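Local coordinates for phosphoribosyl-aminoimidazole carboxylase (Aspergillus clavatus, PDB 3K5I), which catalyses the ATP-dependent conversion of 5-aminoimidazole ribonucleotide to its N5-carboxy derivative, a step of purine biosynthesis, at residues A[25-30]-A[48-53]; A[142-147]-A[198-203]; A[161-166]-A[178-183]. One frame throughout, in Å; residues are numbered along the deposited sequence.

Contact 1 (A[25-30]-A[48-53]); sequences RKVGVL and IQVNVL
Val27 and Val29 of strand 26-30 pair in parallel with Val50 and Val52 of strand 49-53, the two axes 4.7 Å apart at closest and inclined by 25°. They are the two strands of a beta-alpha-beta crossover through helix 34-46, in the preATP-grasp domain. Four backbone bonds zip them together: Val27 N to Gln49 O (2.8 Å), Asn51 N to Val27 O, Val29 N to Asn51 O and Leu53 N to Val29 O (2.9 Å). Val27 and Val29 thus each use both N-H and C=O toward this neighbour, while Gly28 and Leu30 bond the other way, to strand 89-92 and, from Leu30, Glu93. The alternate valines build one apolar face of the sheet. CG2 of Val27 meets CG2 of Ile48 at 3.6 Å, and CG1 of Val29 reaches CG1 of both Val50 and Val52. Val29 CG1 gets there by sitting between its own backbone N and carbonyl carbon (chi1 69°). Leu312 and Ile315 of helix 307-315 pack on Val27. On the other face Leu30 and Leu53 run side by side, Leu30 CD1 3.6 Å from Leu53 CD2, against Leu83 of helix 77-84. Further along this face Lys26 lays its methylenes alongside the extended Gln49, Lys26 CD 3.3 Å from Gln49 NE2. That same amide nitrogen is held by its own strand, where Gln49 NE2 donates to an in-plane lone pair of Asn51 OD1 at 2.7 Å.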
loop_
_atom_site.group_PDB
_atom_site.type_symbol
_atom_site.label_atom_id
_atom_site.label_comp_id
_atom_site.label_asym_id
_atom_site.label_seq_id
_atom_site.Cartn_x
_atom_site.Cartn_y
_atom_site.Cartn_z
ATOM N N ARG A 25 -4.254 17.563 -11.864
ATOM C CA ARG A 25 -2.909 17.730 -12.401
ATOM C C ARG A 25 -2.199 16.423 -12.685
ATOM O O ARG A 25 -2.442 15.387 -12.051
ATOM C CB ARG A 25 -2.088 18.682 -11.547
ATOM C CG ARG A 25 -3.009 19.806 -11.105
ATOM C CD ARG A 25 -2.273 21.003 -10.615
ATOM N NE ARG A 25 -2.318 21.073 -9.164
ATOM C CZ ARG A 25 -1.350 21.630 -8.446
ATOM N NH1 ARG A 25 -0.283 22.176 -9.024
ATOM N NH2 ARG A 25 -1.458 21.653 -7.131
ATOM N N LYS A 26 -1.317 16.522 -13.675
ATOM C CA LYS A 26 -0.516 15.415 -14.143
ATOM C C LYS A 26 0.875 15.666 -13.600
ATOM O O LYS A 26 1.362 16.789 -13.554
ATOM C CB LYS A 26 -0.568 15.390 -15.683
ATOM C CG LYS A 26 -1.702 14.503 -16.271
ATOM C CD LYS A 26 -1.952 14.583 -17.803
ATOM C CE LYS A 26 -2.456 15.951 -18.277
ATOM N NZ LYS A 26 -1.699 16.737 -19.317
ATOM N N VAL A 27 1.501 14.603 -13.128
ATOM C CA VAL A 27 2.847 14.676 -12.572
ATOM C C VAL A 27 3.822 13.904 -13.461
ATOM O O VAL A 27 3.499 12.738 -13.789
ATOM C CB VAL A 27 2.924 14.012 -11.187
ATOM C CG1 VAL A 27 4.353 14.143 -10.723
ATOM C CG2 VAL A 27 1.972 14.719 -10.172
ATOM N N GLY A 28 4.935 14.529 -13.863
ATOM C CA GLY A 28 5.941 13.897 -14.743
ATOM C C GLY A 28 7.007 13.448 -13.786
ATOM O O GLY A 28 7.502 14.285 -12.992
ATOM N N VAL A 29 7.330 12.160 -13.842
ATOM C CA VAL A 29 8.400 11.691 -12.949
ATOM C C VAL A 29 9.584 11.238 -13.785
ATOM O O VAL A 29 9.475 10.336 -14.618
ATOM C CB VAL A 29 8.010 10.571 -11.904
ATOM C CG1 VAL A 29 7.719 9.258 -12.590
ATOM C CG2 VAL A 29 9.219 10.215 -10.957
ATOM N N LEU A 30 10.730 11.867 -13.568
ATOM C CA LEU A 30 11.894 11.473 -14.329
ATOM C C LEU A 30 12.553 10.218 -13.685
ATOM O O LEU A 30 13.183 10.333 -12.645
ATOM C CB LEU A 30 12.891 12.598 -14.132
ATOM C CG LEU A 30 13.044 13.669 -15.206
ATOM C CD1 LEU A 30 12.230 13.652 -16.580
ATOM C CD2 LEU A 30 13.102 14.879 -14.296
ATOM N N ILE A 48 -4.219 10.599 -9.192
ATOM C CA ILE A 48 -3.394 11.627 -9.817
ATOM C C ILE A 48 -2.576 10.871 -10.843
ATOM O O ILE A 48 -1.961 9.868 -10.524
ATOM C CB ILE A 48 -2.503 12.428 -8.864
ATOM C CG1 ILE A 48 -3.459 13.453 -8.304
ATOM C CG2 ILE A 48 -1.260 13.153 -9.558
ATOM C CD1 ILE A 48 -3.254 13.640 -6.862
ATOM N N GLN A 49 -2.624 11.394 -12.059
ATOM C CA GLN A 49 -1.961 10.836 -13.219
ATOM C C GLN A 49 -0.510 11.127 -13.126
ATOM O O GLN A 49 -0.088 12.288 -13.008
ATOM C CB GLN A 49 -2.392 11.461 -14.556
ATOM C CG GLN A 49 -1.995 10.487 -15.668
ATOM C CD GLN A 49 -2.432 10.920 -17.041
ATOM O OE1 GLN A 49 -3.611 10.836 -17.337
ATOM N NE2 GLN A 49 -1.502 11.343 -17.894
ATOM N N VAL A 50 0.191 10.005 -13.214
ATOM C CA VAL A 50 1.619 10.009 -13.228
ATOM C C VAL A 50 2.217 9.580 -14.586
ATOM O O VAL A 50 2.114 8.385 -14.958
ATOM C CB VAL A 50 2.248 9.428 -11.944
ATOM C CG1 VAL A 50 3.802 9.489 -12.052
ATOM C CG2 VAL A 50 1.808 10.288 -10.729
ATOM N N ASN A 51 2.800 10.534 -15.349
ATOM C CA ASN A 51 3.438 10.091 -16.621
ATOM C C ASN A 51 4.897 9.810 -16.311
ATOM O O ASN A 51 5.598 10.650 -15.789
ATOM C CB ASN A 51 3.486 11.118 -17.727
ATOM C CG ASN A 51 2.122 11.620 -18.013
ATOM O OD1 ASN A 51 1.192 10.856 -17.827
ATOM N ND2 ASN A 51 1.985 12.898 -18.291
ATOM N N VAL A 52 5.403 8.635 -16.621
ATOM C CA VAL A 52 6.792 8.317 -16.268
ATOM C C VAL A 52 7.849 8.328 -17.352
ATOM O O VAL A 52 7.603 7.879 -18.443
ATOM C CB VAL A 52 6.706 6.785 -15.862
ATOM C CG1 VAL A 52 7.920 6.227 -15.179
ATOM C CG2 VAL A 52 5.519 6.566 -14.972
ATOM N N LEU A 53 9.027 8.861 -17.061
ATOM C CA LEU A 53 10.053 8.808 -18.089
ATOM C C LEU A 53 11.090 7.704 -17.730
ATOM O O LEU A 53 11.790 7.769 -16.710
ATOM C CB LEU A 53 10.733 10.175 -18.277
ATOM C CG LEU A 53 11.838 10.240 -19.354
ATOM C CD1 LEU A 53 11.526 9.631 -20.724
ATOM C CD2 LEU A 53 12.479 11.628 -19.496
#

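Contact 2 (A[142-147]-A[198-203]). With ADP (adenosine-5'-diphosphate), chain G.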
loop_
_atom_site.group_PDB
_atom_site.type_symbol
_atom_site.label_atom_id
_atom_site.label_comp_id
_atom_site.label_asym_id
_atom_site.label_seq_id
_atom_site.Cartn_x
_atom_site.Cartn_y
_atom_site.Cartn_z
ATOM N N ARG A 142 39.648 15.359 -1.359
ATOM C CA ARG A 142 40.579 15.927 -2.327
ATOM C C ARG A 142 40.073 15.505 -3.689
ATOM O O ARG A 142 39.817 14.329 -3.914
ATOM C CB ARG A 142 42.016 15.408 -2.125
ATOM C CG ARG A 142 42.613 15.860 -0.799
ATOM C CD ARG A 142 42.924 17.362 -0.766
ATOM N NE ARG A 142 43.974 17.627 0.213
ATOM C CZ ARG A 142 43.765 17.680 1.523
ATOM N NH1 ARG A 142 42.531 17.527 1.980
ATOM N NH2 ARG A 142 44.775 17.898 2.357
ATOM N N GLU A 143 39.911 16.418 -4.632
ATOM C CA GLU A 143 39.445 15.922 -5.917
ATOM C C GLU A 143 40.645 15.279 -6.621
ATOM O O GLU A 143 41.781 15.484 -6.204
ATOM C CB GLU A 143 38.613 16.993 -6.644
ATOM C CG GLU A 143 39.073 17.474 -7.992
ATOM C CD GLU A 143 38.570 18.891 -8.222
ATOM O OE1 GLU A 143 39.177 19.853 -7.690
ATOM O OE2 GLU A 143 37.532 19.035 -8.906
ATOM N N LEU A 144 40.432 14.474 -7.656
ATOM C CA LEU A 144 41.554 13.849 -8.348
ATOM C C LEU A 144 41.591 14.468 -9.724
ATOM O O LEU A 144 40.728 14.150 -10.508
ATOM C CB LEU A 144 41.313 12.360 -8.592
ATOM C CG LEU A 144 42.048 11.411 -7.639
ATOM C CD1 LEU A 144 41.260 11.453 -6.336
ATOM C CD2 LEU A 144 42.139 10.019 -8.292
ATOM N N VAL A 145 42.563 15.320 -10.024
ATOM C CA VAL A 145 42.633 15.937 -11.348
ATOM C C VAL A 145 42.903 15.015 -12.559
ATOM O O VAL A 145 42.542 15.333 -13.694
ATOM C CB VAL A 145 43.488 17.198 -11.328
ATOM C CG1 VAL A 145 43.968 17.521 -12.736
ATOM C CG2 VAL A 145 42.682 18.336 -10.688
ATOM N N GLU A 146 43.529 13.862 -12.342
ATOM C CA GLU A 146 43.757 12.894 -13.423
ATOM C C GLU A 146 43.575 11.611 -12.643
ATOM O O GLU A 146 43.446 11.634 -11.413
ATOM C CB GLU A 146 45.161 12.860 -13.989
ATOM C CG GLU A 146 46.161 13.236 -12.944
ATOM C CD GLU A 146 47.077 14.306 -13.468
ATOM O OE1 GLU A 146 47.457 15.188 -12.668
ATOM O OE2 GLU A 146 47.387 14.255 -14.682
ATOM N N ASN A 147 43.553 10.494 -13.355
ATOM C CA ASN A 147 43.354 9.249 -12.635
ATOM C C ASN A 147 44.548 8.305 -12.605
ATOM O O ASN A 147 44.565 7.154 -13.034
ATOM C CB ASN A 147 41.937 8.676 -12.734
ATOM C CG ASN A 147 40.861 9.687 -12.380
ATOM O OD1 ASN A 147 40.846 10.314 -11.301
ATOM N ND2 ASN A 147 39.932 9.845 -13.312
ATOM N N LEU A 198 36.662 11.547 -10.315
ATOM C CA LEU A 198 36.744 11.076 -8.924
ATOM C C LEU A 198 37.243 12.083 -7.928
ATOM O O LEU A 198 37.831 13.125 -8.242
ATOM C CB LEU A 198 37.848 10.003 -8.841
ATOM C CG LEU A 198 37.795 9.021 -9.985
ATOM C CD1 LEU A 198 38.864 8.016 -9.633
ATOM C CD2 LEU A 198 36.391 8.394 -10.082
ATOM N N TYR A 199 37.077 11.694 -6.680
ATOM C CA TYR A 199 37.595 12.481 -5.577
ATOM C C TYR A 199 37.681 11.412 -4.483
ATOM O O TYR A 199 37.033 10.383 -4.549
ATOM C CB TYR A 199 36.761 13.696 -5.186
ATOM C CG TYR A 199 35.524 13.315 -4.449
ATOM C CD1 TYR A 199 34.436 12.804 -5.161
ATOM C CD2 TYR A 199 35.450 13.414 -3.066
ATOM C CE1 TYR A 199 33.298 12.503 -4.495
ATOM C CE2 TYR A 199 34.299 13.071 -2.388
ATOM C CZ TYR A 199 33.245 12.586 -3.135
ATOM O OH TYR A 199 32.028 12.214 -2.641
ATOM N N ALA A 200 38.522 11.598 -3.484
ATOM C CA ALA A 200 38.662 10.627 -2.391
ATOM C C ALA A 200 38.181 11.266 -1.103
ATOM O O ALA A 200 38.237 12.496 -0.957
ATOM C CB ALA A 200 40.133 10.199 -2.263
ATOM N N GLU A 201 37.720 10.445 -0.164
ATOM C CA GLU A 201 37.278 11.135 1.034
ATOM C C GLU A 201 38.049 10.588 2.233
ATOM O O GLU A 201 38.362 9.394 2.295
ATOM C CB GLU A 201 35.767 10.898 1.076
ATOM C CG GLU A 201 34.944 12.154 0.967
ATOM C CD GLU A 201 33.475 11.853 1.201
ATOM O OE1 GLU A 201 33.172 10.796 1.790
ATOM O OE2 GLU A 201 32.612 12.660 0.795
ATOM N N LYS A 202 38.389 11.443 3.188
ATOM C CA LYS A 202 39.133 10.939 4.335
ATOM C C LYS A 202 38.157 10.006 5.017
ATOM O O LYS A 202 36.946 10.263 4.979
ATOM C CB LYS A 202 39.545 12.087 5.258
ATOM C CG LYS A 202 39.661 11.660 6.710
ATOM C CD LYS A 202 40.452 12.726 7.482
ATOM C CE LYS A 202 41.947 12.471 7.458
ATOM N NZ LYS A 202 42.696 13.516 8.218
ATOM N N TRP A 203 38.643 8.938 5.639
ATOM C CA TRP A 203 37.767 7.974 6.302
ATOM C C TRP A 203 36.818 8.586 7.289
ATOM O O TRP A 203 37.149 9.576 7.955
ATOM C CB TRP A 203 38.532 6.905 7.089
ATOM C CG TRP A 203 37.668 5.691 7.259
ATOM C CD1 TRP A 203 37.123 5.170 8.400
ATOM C CD2 TRP A 203 37.236 4.837 6.207
ATOM N NE1 TRP A 203 36.380 4.028 8.113
ATOM C CE2 TRP A 203 36.431 3.827 6.764
ATOM C CE3 TRP A 203 37.422 4.854 4.834
ATOM C CZ2 TRP A 203 35.849 2.838 6.010
ATOM C CZ3 TRP A 203 36.864 3.861 4.095
ATOM C CH2 TRP A 203 36.092 2.869 4.673
HETATM P PB ADP G . 25.994 6.285 -2.479
HETATM O O1B ADP G . 26.232 5.295 -3.554
HETATM O O2B ADP G . 25.503 7.406 -3.370
HETATM O O3B ADP G . 24.962 6.393 -1.311
HETATM P PA ADP G . 27.668 7.179 -0.159
HETATM O O1A ADP G . 26.488 7.510 0.642
HETATM O O2A ADP G . 28.663 8.308 -0.062
HETATM O O3A ADP G . 27.298 6.749 -1.663
HETATM O "O5'" ADP G . 28.267 5.922 0.645
HETATM C "C5'" ADP G . 27.448 4.822 1.056
HETATM C "C4'" ADP G . 27.902 4.337 2.411
HETATM O "O4'" ADP G . 29.306 3.975 2.352
HETATM C "C3'" ADP G . 27.910 5.312 3.575
HETATM O "O3'" ADP G . 26.647 5.108 4.228
HETATM C "C2'" ADP G . 28.967 4.782 4.552
HETATM O "O2'" ADP G . 28.638 3.441 5.024
HETATM C "C1'" ADP G . 29.978 4.423 3.484
HETATM N N9 ADP G . 30.860 5.572 3.352
HETATM C C8 ADP G . 30.667 6.602 2.472
HETATM N N7 ADP G . 31.556 7.598 2.691
HETATM C C5 ADP G . 32.348 7.085 3.698
HETATM C C6 ADP G . 33.548 7.623 4.276
HETATM N N6 ADP G . 34.172 8.653 4.176
HETATM N N1 ADP G . 34.106 6.868 5.267
HETATM C C2 ADP G . 33.645 5.617 5.646
HETATM N N3 ADP G . 32.619 5.087 5.037
HETATM C C4 ADP G . 31.980 5.820 4.108
HETATM O O HOH W 1 39.054 12.384 -11.634
HETATM O O HOH W 2 38.129 15.474 -10.533
#
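Arg142 and Ala200 exchange two backbone bonds, Arg142 N to Ala200 O at 3.2 Å and Ala200 N to Arg142 O at 3.1 Å, which marks them as a hydrogen-bonded pair of antiparallel strands. Leu144 N adds a third bond to Leu198 O, its donor tilted 34° from the carbonyl plane. Where the chain turns away after Leu144, a water takes over: it accepts from Leu198 N at 2.9 Å and also sits 2.7 Å from Leu144 O and within bonding distance of Asn147 OD1. A second water lies by Leu144 O and Leu198 O. At the far end of strand 198-202 the contact turns into adenine recognition in the ATP-grasp domain. ADP N6 makes two weak bonds there, to Glu201 OE1 and to Lys202 O, and C2 of the base rests 3.4 Å above the centre of the Trp203 ring system. Glu201 OE1 is also salt-bridged to Lys166. Packing between the segments is modest. Leu198 CG lies beside its backbone N (chi1 -44°), which brings Leu198 CD1 to 3.5 Å from OD1 of Asn147, in the loop beyond strand 141-144. Leu144 sends CD2 toward Leu198 CD1 and CD1 over the Tyr199 backbone. Across the non-hydrogen-bonded pair, Tyr199 CB touches Glu143 CA at 3.6 Å, while the carboxylate of Glu143 leads off to a salt bridge with Lys168. Strand 141-144 is one outermost strand of a four-stranded antiparallel sheet; helix 149-159 packs against Arg142 and Leu144, helix 124-132 against Glu143 and Tyr199, and strand 163-167 borders strand 198-202 on its other side.

Contact 3 (A[161-166]-A[178-183]); sequences YPLMLK and FRVNSQ. With ADP (adenosine-5'-diphosphate), chain G.
The ring of Tyr161 carries the backbone at Ser182-Gln183 over one face, with Gln183 N 3.8 Å above its plane and offset toward the rim. Its hydroxyl, beside CB of Gln183, is buried without a polar partner. The other flat group is the guanidinium of Arg179: CG of Pro162 lies 3.7 Å over one face, and Asn181 OD1 sits in plane at the edge, taking side-on bonds from Arg179 NE and NH1, each 2.6 Å long. These two bonds help to set the guanidinium plane, one face of which meets the proline. The peptide bond between Tyr161 and Pro162 is cis. Beyond them the chain forms a beta hairpin, with antiparallel bonds that include Val180 N to Leu163 O (2.7 Å) and Phe178 N to Leu165 O, the latter in the carbonyl plane. Packing between Leu163 and Val180 is strained: Leu163 CD1 comes within 3.2 Å of both CB and CG2 of Val180, from a leucine whose CG stands between backbone N and carbonyl carbon (chi1 45°). On the face of Met164, the hairpin receives the nucleotide of this ATP-grasp domain. Met164, bent at chi2 and chi3, brings SD to the Arg179 backbone and CE to 3.9 Å from ADP C4. The extended Lys166 bonds through NZ to ADP O2A (2.5 Å) and to N7, joining phosphate and base. Strand 177-180 is the outermost strand at the other end of the sheet from 141-144; helix 186-192 packs on Tyr161, Leu165 and Phe178, and strand 198-202 flanks strand 163-167.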
loop_
_atom_site.group_PDB
_atom_site.type_symbol
_atom_site.label_atom_id
_atom_site.label_comp_id
_atom_site.label_asym_id
_atom_site.label_seq_id
_atom_site.Cartn_x
_atom_site.Cartn_y
_atom_site.Cartn_z
ATOM N N TYR A 161 44.900 6.097 5.011
ATOM C CA TYR A 161 44.167 4.904 4.609
ATOM C C TYR A 161 43.497 4.262 5.793
ATOM O O TYR A 161 43.965 4.441 6.912
ATOM C CB TYR A 161 45.138 3.869 4.076
ATOM C CG TYR A 161 45.791 4.335 2.794
ATOM C CD1 TYR A 161 45.163 4.114 1.571
ATOM C CD2 TYR A 161 47.005 5.024 2.789
ATOM C CE1 TYR A 161 45.736 4.580 0.383
ATOM C CE2 TYR A 161 47.594 5.467 1.598
ATOM C CZ TYR A 161 46.960 5.243 0.387
ATOM O OH TYR A 161 47.539 5.676 -0.797
ATOM N N PRO A 162 42.405 3.558 5.534
ATOM C CA PRO A 162 41.923 3.464 4.173
ATOM C C PRO A 162 41.266 4.800 3.877
ATOM O O PRO A 162 41.213 5.727 4.678
ATOM C CB PRO A 162 40.778 2.459 4.312
ATOM C CG PRO A 162 40.157 2.862 5.672
ATOM C CD PRO A 162 41.306 3.368 6.510
ATOM N N LEU A 163 40.682 4.867 2.695
ATOM C CA LEU A 163 39.966 6.065 2.302
ATOM C C LEU A 163 38.843 5.599 1.374
ATOM O O LEU A 163 38.850 4.491 0.828
ATOM C CB LEU A 163 40.913 7.029 1.600
ATOM C CG LEU A 163 41.898 6.561 0.528
ATOM C CD1 LEU A 163 40.911 6.325 -0.649
ATOM C CD2 LEU A 163 43.024 7.613 0.178
ATOM N N MET A 164 37.843 6.446 1.177
ATOM C CA MET A 164 36.751 6.006 0.306
ATOM C C MET A 164 36.956 6.575 -1.075
ATOM O O MET A 164 36.963 7.789 -1.210
ATOM C CB MET A 164 35.388 6.438 0.870
ATOM C CG MET A 164 34.181 5.841 0.127
ATOM S SD MET A 164 34.428 4.078 0.019
ATOM C CE MET A 164 33.823 3.655 1.479
ATOM N N LEU A 165 37.177 5.745 -2.085
ATOM C CA LEU A 165 37.354 6.364 -3.387
ATOM C C LEU A 165 35.970 6.563 -3.953
ATOM O O LEU A 165 35.187 5.626 -3.923
ATOM C CB LEU A 165 38.156 5.524 -4.385
ATOM C CG LEU A 165 38.595 6.215 -5.692
ATOM C CD1 LEU A 165 39.283 7.615 -5.543
ATOM C CD2 LEU A 165 39.426 5.264 -6.642
ATOM N N LYS A 166 35.666 7.737 -4.500
ATOM C CA LYS A 166 34.315 7.915 -5.032
ATOM C C LYS A 166 34.202 8.657 -6.364
ATOM O O LYS A 166 34.933 9.633 -6.588
ATOM C CB LYS A 166 33.504 8.763 -4.037
ATOM C CG LYS A 166 33.551 8.407 -2.576
ATOM C CD LYS A 166 32.369 9.066 -1.813
ATOM C CE LYS A 166 32.061 8.502 -0.382
ATOM N NZ LYS A 166 30.985 9.171 0.517
ATOM N N PHE A 178 34.650 3.068 -3.639
ATOM C CA PHE A 178 35.655 2.037 -3.613
ATOM C C PHE A 178 36.605 2.336 -2.488
ATOM O O PHE A 178 37.364 3.303 -2.526
ATOM C CB PHE A 178 36.433 1.887 -4.889
ATOM C CG PHE A 178 37.226 0.612 -4.971
ATOM C CD1 PHE A 178 36.746 -0.472 -5.706
ATOM C CD2 PHE A 178 38.453 0.497 -4.347
ATOM C CE1 PHE A 178 37.454 -1.662 -5.830
ATOM C CE2 PHE A 178 39.206 -0.681 -4.461
ATOM C CZ PHE A 178 38.684 -1.794 -5.193
ATOM N N ARG A 179 36.513 1.460 -1.497
ATOM C CA ARG A 179 37.362 1.511 -0.322
ATOM C C ARG A 179 38.807 1.243 -0.698
ATOM O O ARG A 179 39.128 0.217 -1.309
ATOM C CB ARG A 179 37.034 0.369 0.631
ATOM C CG ARG A 179 37.752 0.715 1.965
ATOM C CD ARG A 179 37.121 0.062 3.218
ATOM N NE ARG A 179 38.178 -0.340 4.146
ATOM C CZ ARG A 179 38.049 -0.561 5.450
ATOM N NH1 ARG A 179 39.133 -0.886 6.154
ATOM N NH2 ARG A 179 36.864 -0.465 6.038
ATOM N N VAL A 180 39.686 2.163 -0.328
ATOM C CA VAL A 180 41.095 1.991 -0.630
ATOM C C VAL A 180 41.752 1.767 0.744
ATOM O O VAL A 180 41.682 2.658 1.561
ATOM C CB VAL A 180 41.606 3.254 -1.315
ATOM C CG1 VAL A 180 43.016 2.978 -1.769
ATOM C CG2 VAL A 180 40.687 3.675 -2.488
ATOM N N ASN A 181 42.325 0.599 1.039
ATOM C CA ASN A 181 42.914 0.322 2.364
ATOM C C ASN A 181 44.410 0.570 2.455
ATOM O O ASN A 181 44.949 0.883 3.517
ATOM C CB ASN A 181 42.684 -1.133 2.792
ATOM C CG ASN A 181 41.234 -1.430 3.077
ATOM O OD1 ASN A 181 40.707 -0.892 4.043
ATOM N ND2 ASN A 181 40.590 -2.286 2.263
ATOM N N SER A 182 45.053 0.420 1.308
ATOM C CA SER A 182 46.487 0.604 1.212
ATOM C C SER A 182 46.796 1.152 -0.146
ATOM O O SER A 182 45.953 1.178 -1.033
ATOM C CB SER A 182 47.171 -0.781 1.196
ATOM O OG SER A 182 47.411 -1.290 -0.122
ATOM N N GLN A 183 48.048 1.554 -0.278
ATOM C CA GLN A 183 48.524 2.116 -1.529
ATOM C C GLN A 183 48.634 1.006 -2.546
ATOM O O GLN A 183 48.865 1.240 -3.726
ATOM C CB GLN A 183 49.885 2.727 -1.215
ATOM C CG GLN A 183 50.818 3.019 -2.360
ATOM C CD GLN A 183 52.026 3.750 -1.799
ATOM O OE1 GLN A 183 52.164 3.886 -0.576
ATOM N NE2 GLN A 183 52.898 4.231 -2.678
HETATM P PB ADP G . 25.994 6.285 -2.479
HETATM O O1B ADP G . 26.232 5.295 -3.554
HETATM O O2B ADP G . 25.503 7.406 -3.370
HETATM O O3B ADP G . 24.962 6.393 -1.311
HETATM P PA ADP G . 27.668 7.179 -0.159
HETATM O O1A ADP G . 26.488 7.510 0.642
HETATM O O2A ADP G . 28.663 8.308 -0.062
HETATM O O3A ADP G . 27.298 6.749 -1.663
HETATM O "O5'" ADP G . 28.267 5.922 0.645
HETATM C "C5'" ADP G . 27.448 4.822 1.056
HETATM C "C4'" ADP G . 27.902 4.337 2.411
HETATM O "O4'" ADP G . 29.306 3.975 2.352
HETATM C "C3'" ADP G . 27.910 5.312 3.575
HETATM O "O3'" ADP G . 26.647 5.108 4.228
HETATM C "C2'" ADP G . 28.967 4.782 4.552
HETATM O "O2'" ADP G . 28.638 3.441 5.024
HETATM C "C1'" ADP G . 29.978 4.423 3.484
HETATM N N9 ADP G . 30.860 5.572 3.352
HETATM C C8 ADP G . 30.667 6.602 2.472
HETATM N N7 ADP G . 31.556 7.598 2.691
HETATM C C5 ADP G . 32.348 7.085 3.698
HETATM C C6 ADP G . 33.548 7.623 4.276
HETATM N N6 ADP G . 34.172 8.653 4.176
HETATM N N1 ADP G . 34.106 6.868 5.267
HETATM C C2 ADP G . 33.645 5.617 5.646
HETATM N N3 ADP G . 32.619 5.087 5.037
HETATM C C4 ADP G . 31.980 5.820 4.108
#

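Overall arrangement
Contacts 2 and 3 are parts of one antiparallel sheet, their centres about 10 Å apart, with contact 3 nested in the chain between the two segments of contact 2. Strands 198-202 and 163-167 join them, Glu201 N lying 3.0 Å from Met164 O in a probable hydrogen bond, and Trp203 packs on Pro162 and Arg179. Together they line the adenine site of ADP, Trp203 and Met164 both touching the base. Contact 1 belongs to the separate preATP-grasp region: its centre is about 37 Å from that of contact 2 and 40 Å from that of contact 3. The side chain of Val29 in contact 1 is about 8 Å from the bound 5-aminoimidazole ribonucleotide.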